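Local atomic coordinates of dihydroneopterin aldolase (Burkholderia thailandensis, PDB entry 3V9O), a protein that belongs to the dihydroneopterin aldolase family, its subunits, each with two helices packed on an antiparallel beta sheet, assembling in fours. Residues K79-Q84 / A103-H108. Sequence-based numbering, arbitrary orientation. Where two conformers were deposited one is given.
Sequences KQSVAQ and ASLLAH
S81 and S104 face each other where two helices come close, their CA atoms 6.5 Å apart, a spacing that small serine side chains permit. The two hydroxyls do not bond directly: S104 OG stands 3.6 Å from S81 OG and equally near S81 CB. S104 OG lies opposite its backbone N (chi1 176°), which brings it across to the other helix. S81 is turned differently: of its two conformers, the one described has OG beside its own backbone N (chi1 -55°), where it hydrogen-bonds the carbonyl oxygen of L77 one helical turn earlier, a common way for serine to be accommodated inside a helix. In this conformer OG also meets a methyl of L105, the CD2 branch, at 3.4 Å, and L105 CG sits near S81 CB. Leucine suits this buried place because its branched apolar end packs between the helices and the sheet, touching L77 as well.

Water joins the two sides. One molecule bonds S104 OG at 2.9 Å and lies in the ring plane of H108 at NE2, 2.7 Å away; it is modelled so close to S81 OG that the length of that bond is doubtful. The imidazole thus takes part through the water. A second water donates to Q84 OE1 and bonds S104 OG; the long, flexible glutamine suits this more exposed margin.

The pair joins helix 76-87 to the end of helix 94-106. Beneath them lies the antiparallel sheet: L105 packs on V53 and L55 of strand 47-58 and on V114 of strand 113-120, while V82 rests on I51 and on H30 of strand 22-34.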
loop_
_atom_site.group_PDB
_atom_site.type_symbol
_atom_site.label_atom_id
_atom_site.label_comp_id
_atom_site.label_asym_id
_atom_site.label_seq_id
_atom_site.Cartn_x
_atom_site.Cartn_y
_atom_site.Cartn_z
ATOM N N LYS A 79 1.138 19.519 9.595
ATOM C CA LYS A 79 2.468 19.817 10.089
ATOM C C LYS A 79 2.368 20.671 11.357
ATOM O O LYS A 79 3.136 20.431 12.303
ATOM C CB LYS A 79 3.305 20.489 8.974
ATOM C CG LYS A 79 4.772 20.693 9.335
ATOM C CD LYS A 79 5.666 21.266 8.228
ATOM C CE LYS A 79 6.982 21.777 8.923
ATOM N NZ LYS A 79 7.999 22.328 8.070
ATOM N N GLN A 80 1.430 21.603 11.428
ATOM C CA GLN A 80 1.271 22.439 12.638
ATOM C C GLN A 80 0.968 21.600 13.863
ATOM O O GLN A 80 1.501 21.882 14.959
ATOM C CB GLN A 80 0.133 23.428 12.389
ATOM C CG GLN A 80 0.568 24.601 11.514
ATOM C CD GLN A 80 -0.588 25.425 10.938
ATOM O OE1 GLN A 80 -1.777 25.143 11.173
ATOM N NE2 GLN A 80 -0.235 26.432 10.137
ATOM N N SER A 81 0.072 20.645 13.724
ATOM C CA SER A 81 -0.268 19.804 14.852
ATOM C C SER A 81 0.900 18.939 15.292
ATOM O O SER A 81 1.118 18.787 16.519
ATOM C CB SER A 81 -1.513 18.988 14.576
ATOM O OG SER A 81 -2.532 19.892 14.205
ATOM N N VAL A 82 1.654 18.382 14.350
ATOM C CA VAL A 82 2.845 17.615 14.749
ATOM C C VAL A 82 3.786 18.547 15.484
ATOM O O VAL A 82 4.276 18.201 16.579
ATOM C CB VAL A 82 3.534 17.051 13.514
ATOM C CG1 VAL A 82 4.877 16.410 13.941
ATOM C CG2 VAL A 82 2.621 15.992 12.898
ATOM N N ALA A 83 4.055 19.741 14.982
ATOM C CA ALA A 83 4.979 20.644 15.664
ATOM C C ALA A 83 4.526 20.968 17.065
ATOM O O ALA A 83 5.366 20.998 18.016
ATOM C CB ALA A 83 5.144 21.963 14.891
ATOM N N GLN A 84 3.234 21.205 17.260
ATOM C CA GLN A 84 2.737 21.548 18.576
ATOM C C GLN A 84 2.961 20.379 19.545
ATOM O O GLN A 84 3.364 20.580 20.682
ATOM C CB GLN A 84 1.260 21.896 18.493
ATOM C CG GLN A 84 1.025 23.259 17.871
ATOM C CD GLN A 84 -0.411 23.487 17.388
ATOM O OE1 GLN A 84 -1.280 22.595 17.452
ATOM N NE2 GLN A 84 -0.662 24.700 16.887
ATOM N N ALA A 103 -5.302 12.981 18.406
ATOM C CA ALA A 103 -6.332 13.709 19.162
ATOM C C ALA A 103 -6.391 15.176 18.730
ATOM O O ALA A 103 -7.509 15.745 18.581
ATOM C CB ALA A 103 -6.086 13.596 20.655
ATOM N N SER A 104 -5.231 15.797 18.544
ATOM C CA SER A 104 -5.198 17.173 18.077
ATOM C C SER A 104 -5.912 17.337 16.748
ATOM O O SER A 104 -6.701 18.275 16.574
ATOM C CB SER A 104 -3.715 17.599 17.978
ATOM O OG SER A 104 -3.618 18.901 17.442
ATOM N N LEU A 105 -5.632 16.449 15.796
ATOM C CA LEU A 105 -6.191 16.612 14.455
ATOM C C LEU A 105 -7.693 16.259 14.388
ATOM O O LEU A 105 -8.407 16.821 13.543
ATOM C CB LEU A 105 -5.394 15.720 13.467
ATOM C CG LEU A 105 -4.050 16.395 13.139
ATOM C CD1 LEU A 105 -3.213 15.350 12.418
ATOM C CD2 LEU A 105 -4.169 17.663 12.303
ATOM N N LEU A 106 -8.167 15.368 15.260
ATOM C CA LEU A 106 -9.597 15.077 15.344
ATOM C C LEU A 106 -10.354 16.247 15.901
ATOM O O LEU A 106 -11.573 16.303 15.729
ATOM C CB LEU A 106 -9.849 13.891 16.251
ATOM C CG LEU A 106 -9.528 12.589 15.560
ATOM C CD1 LEU A 106 -9.398 11.503 16.676
ATOM C CD2 LEU A 106 -10.557 12.199 14.485
ATOM N N ALA A 107 -9.705 17.206 16.573
ATOM C CA ALA A 107 -10.438 18.257 17.293
ATOM C C ALA A 107 -10.827 19.416 16.379
ATOM O O ALA A 107 -10.601 20.587 16.684
ATOM C CB ALA A 107 -9.600 18.754 18.508
ATOM N N HIS A 108 -11.414 19.100 15.215
ATOM C CA HIS A 108 -11.753 20.084 14.182
ATOM C C HIS A 108 -13.073 19.624 13.588
ATOM O O HIS A 108 -13.254 18.430 13.279
ATOM C CB HIS A 108 -10.691 20.183 13.102
ATOM C CG HIS A 108 -9.375 20.647 13.608
ATOM N ND1 HIS A 108 -9.090 21.979 13.875
ATOM C CD2 HIS A 108 -8.308 19.929 14.027
ATOM C CE1 HIS A 108 -7.876 22.051 14.410
ATOM N NE2 HIS A 108 -7.381 20.820 14.509
HETATM O O HOH W 1 -4.849 20.214 15.211
HETATM O O HOH W 2 -1.904 20.552 19.025
#